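Local coordinates for uncharacterized protein (Vanderwaltozyma polyspora, PDB 5THE) that probably binds RNA as a budding-yeast Argonaute, of which this chain is the C-terminal lobe carrying the RNase H-like Piwi domain, at residues Y3-R8 with Q350-V355. Residues are numbered along the deposited sequence; the frame is centred on the assembly and turned at random.
Sequences YKVENR and QFSQVV
Val355 and Val5 meet where the irregular N-terminal segment 3-8 runs past the first turn of helix 351-373 in the RNase H-like Piwi domain of this Argonaute lobe. The tight part is made by valine methyls, packed on each other and on the backbone of the opposite segment. Val355 points at the N-terminal segment, and its CG1, anti to the backbone N (chi1 -177°), is pushed against the peptide leaving Tyr3, lying 3.6 Å from Tyr3 C. Its other branch, CG2, meets Val5 CG2 at 4.2 Å. That same Val5 methyl, set anti to its own carbonyl carbon, leans on the helix backbone and comes to 3.7 Å from Ser352 CA. Behind this patch, strand 452-459 backs both pieces: Val355 also rests on Leu457 and Tyr458, while Glu6 pairs with Leu457 through the backbone. Phe351 turns its ring away from Val5 and packs edge-to-face with Trp455.

Toward solvent the contact loosens. The Tyr3 ring slants past the helix, with CD1 4.0 Å from Val355 O, and continues along the helix to Lys360 and Lys363. Lys4 is exposed and adds little; its CB leaves away from the helix, although its ammonium lies near that of Lys356. No direct hydrogen bond joins the two segments, but a water beside the valines bridges them: it donates to Tyr3 O at 2.7 Å and accepts from Ser352 OG at 3.0 Å.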
ATOM      1  N   TYR A   3       0.901   7.921  27.441  1.00 34.86           N
ATOM      2  CA  TYR A   3       1.895   8.125  26.373  1.00 36.75           C
ATOM      3  C   TYR A   3       3.266   7.557  26.729  1.00 35.09           C
ATOM      4  O   TYR A   3       4.295   8.084  26.313  1.00 34.71           O
ATOM      5  CB  TYR A   3       2.026   9.602  25.977  1.00 27.28           C
ATOM      6  CG  TYR A   3       0.714  10.178  25.493  1.00 35.61           C
ATOM      7  CD1 TYR A   3      -0.079   9.469  24.591  1.00 35.82           C
ATOM      8  CD2 TYR A   3       0.240  11.402  25.976  1.00 32.47           C
ATOM      9  CE1 TYR A   3      -1.291   9.969  24.162  1.00 36.97           C
ATOM     10  CE2 TYR A   3      -0.977  11.918  25.550  1.00 30.83           C
ATOM     11  CZ  TYR A   3      -1.733  11.187  24.641  1.00 33.03           C
ATOM     12  OH  TYR A   3      -2.932  11.664  24.199  1.00 33.59           O
ATOM     13  N   LYS A   4       3.291   6.475  27.484  1.00 36.60           N
ATOM     14  CA  LYS A   4       4.505   5.699  27.673  1.00 44.70           C
ATOM     15  C   LYS A   4       4.503   4.537  26.689  1.00 37.05           C
ATOM     16  O   LYS A   4       3.441   4.043  26.305  1.00 29.73           O
ATOM     17  CB  LYS A   4       4.602   5.179  29.109  1.00 44.37           C
ATOM     18  CG  LYS A   4       4.466   6.277  30.144  1.00 52.40           C
ATOM     19  CD  LYS A   4       5.489   7.380  29.910  1.00 59.25           C
ATOM     20  CE  LYS A   4       5.277   8.564  30.841  1.00 62.75           C
ATOM     21  NZ  LYS A   4       6.276   9.637  30.574  1.00 66.81           N
ATOM     22  N   VAL A   5       5.700   4.110  26.278  1.00 31.40           N
ATOM     23  CA  VAL A   5       5.798   2.956  25.392  1.00 27.87           C
ATOM     24  C   VAL A   5       5.236   1.731  26.099  1.00 31.21           C
ATOM     25  O   VAL A   5       5.568   1.451  27.257  1.00 30.01           O
ATOM     26  CB  VAL A   5       7.249   2.736  24.940  1.00 28.77           C
ATOM     27  CG1 VAL A   5       7.353   1.475  24.092  1.00 24.83           C
ATOM     28  CG2 VAL A   5       7.739   3.937  24.166  1.00 30.43           C
ATOM     29  N   GLU A   6       4.355   1.018  25.401  1.00 22.27           N
ATOM     30  CA  GLU A   6       3.716  -0.184  25.922  1.00 26.82           C
ATOM     31  C   GLU A   6       4.755  -1.224  26.329  1.00 27.40           C
ATOM     32  O   GLU A   6       5.754  -1.433  25.635  1.00 29.51           O
ATOM     33  CB  GLU A   6       2.796  -0.768  24.834  1.00 27.76           C
ATOM     34  CG  GLU A   6       1.708  -1.707  25.312  1.00 34.38           C
ATOM     35  CD  GLU A   6       0.602  -0.976  26.070  1.00 42.06           C
ATOM     36  OE1 GLU A   6       0.397   0.249  25.842  1.00 40.38           O
ATOM     37  OE2 GLU A   6      -0.053  -1.627  26.906  1.00 42.36           O
ATOM     38  N   ASN A   7       4.515  -1.888  27.454  1.00 25.01           N
ATOM     39  CA  ASN A   7       5.281  -3.078  27.792  1.00 27.89           C
ATOM     40  C   ASN A   7       4.541  -4.313  27.303  1.00 28.36           C
ATOM     41  O   ASN A   7       3.341  -4.264  27.019  1.00 29.56           O
ATOM     42  CB  ASN A   7       5.518  -3.163  29.299  1.00 31.13           C
ATOM     43  CG  ASN A   7       6.417  -2.044  29.804  1.00 35.51           C
ATOM     44  OD1 ASN A   7       7.531  -1.864  29.321  1.00 44.01           O
ATOM     45  ND2 ASN A   7       5.932  -1.289  30.764  1.00 33.93           N
ATOM     46  N   ARG A   8       5.275  -5.427  27.204  1.00 24.37           N
ATOM     47  CA  ARG A   8       4.706  -6.673  26.706  1.00 24.72           C
ATOM     48  C   ARG A   8       3.546  -7.136  27.580  1.00 31.11           C
ATOM     49  O   ARG A   8       3.651  -7.147  28.807  1.00 31.85           O
ATOM     50  CB  ARG A   8       5.782  -7.751  26.659  1.00 26.48           C
ATOM     51  CG  ARG A   8       5.255  -9.137  26.367  1.00 22.91           C
ATOM     52  CD  ARG A   8       6.412 -10.177  26.185  1.00 22.76           C
ATOM     53  NE  ARG A   8       7.340  -9.814  25.106  1.00 20.84           N
ATOM     54  CZ  ARG A   8       7.053  -9.934  23.809  1.00 23.02           C
ATOM     55  NH1 ARG A   8       5.870 -10.414  23.442  1.00 20.41           N
ATOM     56  NH2 ARG A   8       7.948  -9.589  22.881  1.00 21.01           N
ATOM     57  N   GLN A 350      13.520   6.066  18.353  1.00 31.69           N
ATOM     58  CA  GLN A 350      12.468   7.055  18.185  1.00 32.59           C
ATOM     59  C   GLN A 350      11.118   6.600  18.743  1.00 26.09           C
ATOM     60  O   GLN A 350      10.163   7.384  18.719  1.00 30.86           O
ATOM     61  CB  GLN A 350      12.341   7.412  16.703  1.00 38.77           C
ATOM     62  CG  GLN A 350      13.575   8.119  16.128  1.00 48.76           C
ATOM     63  CD  GLN A 350      13.880   9.466  16.806  1.00 65.93           C
ATOM     64  OE1 GLN A 350      13.040  10.047  17.506  1.00 64.85           O
ATOM     65  NE2 GLN A 350      15.093   9.969  16.586  1.00 72.82           N
ATOM     66  N   PHE A 351      11.024   5.366  19.252  1.00 28.24           N
ATOM     67  CA  PHE A 351       9.735   4.811  19.665  1.00 30.06           C
ATOM     68  C   PHE A 351       9.053   5.697  20.699  1.00 35.01           C
ATOM     69  O   PHE A 351       7.840   5.933  20.627  1.00 25.51           O
ATOM     70  CB  PHE A 351       9.915   3.405  20.246  1.00 31.33           C
ATOM     71  CG  PHE A 351      10.175   2.342  19.220  1.00 34.63           C
ATOM     72  CD1 PHE A 351      10.124   2.627  17.864  1.00 32.18           C
ATOM     73  CD2 PHE A 351      10.463   1.042  19.622  1.00 36.55           C
ATOM     74  CE1 PHE A 351      10.357   1.629  16.929  1.00 33.03           C
ATOM     75  CE2 PHE A 351      10.697   0.038  18.691  1.00 30.20           C
ATOM     76  CZ  PHE A 351      10.640   0.328  17.349  1.00 28.72           C
ATOM     77  N   SER A 352       9.820   6.180  21.681  1.00 31.68           N
ATOM     78  CA  SER A 352       9.234   6.985  22.744  1.00 34.75           C
ATOM     79  C   SER A 352       8.602   8.253  22.181  1.00 34.12           C
ATOM     80  O   SER A 352       7.526   8.683  22.629  1.00 35.66           O
ATOM     81  CB  SER A 352      10.308   7.320  23.781  1.00 38.18           C
ATOM     82  OG  SER A 352       9.706   7.776  24.979  1.00 50.55           O
ATOM     83  N   GLN A 353       9.246   8.845  21.176  1.00 28.51           N
ATOM     84  CA  GLN A 353       8.722  10.042  20.533  1.00 32.80           C
ATOM     85  C   GLN A 353       7.516   9.731  19.654  1.00 29.18           C
ATOM     86  O   GLN A 353       6.598  10.549  19.553  1.00 30.27           O
ATOM     87  CB  GLN A 353       9.832  10.717  19.725  1.00 32.22           C
ATOM     88  CG  GLN A 353      10.862  11.400  20.602  1.00 38.93           C
ATOM     89  CD  GLN A 353      10.207  12.360  21.588  1.00 50.48           C
ATOM     90  OE1 GLN A 353       9.974  12.015  22.751  1.00 56.92           O
ATOM     91  NE2 GLN A 353       9.886  13.563  21.121  1.00 51.11           N
ATOM     92  N   VAL A 354       7.493   8.558  19.015  1.00 28.94           N
ATOM     93  CA  VAL A 354       6.294   8.149  18.278  1.00 25.36           C
ATOM     94  C   VAL A 354       5.079   8.155  19.197  1.00 26.42           C
ATOM     95  O   VAL A 354       4.000   8.644  18.837  1.00 32.35           O
ATOM     96  CB  VAL A 354       6.490   6.766  17.625  1.00 25.37           C
ATOM     97  CG1 VAL A 354       5.149   6.237  17.115  1.00 21.46           C
ATOM     98  CG2 VAL A 354       7.528   6.836  16.485  1.00 23.15           C
ATOM     99  N   VAL A 355       5.226   7.623  20.406  1.00 20.01           N
ATOM    100  CA  VAL A 355       4.078   7.620  21.308  1.00 25.83           C
ATOM    101  C   VAL A 355       3.829   9.025  21.853  1.00 30.23           C
ATOM    102  O   VAL A 355       2.716   9.554  21.760  1.00 27.67           O
ATOM    103  CB  VAL A 355       4.271   6.589  22.429  1.00 28.58           C
ATOM    104  CG1 VAL A 355       3.038   6.541  23.311  1.00 31.78           C
ATOM    105  CG2 VAL A 355       4.525   5.204  21.825  1.00 27.67           C
TER
HETATM  106  O   HOH W   1       6.793   7.481  25.527  1.00 33.61           O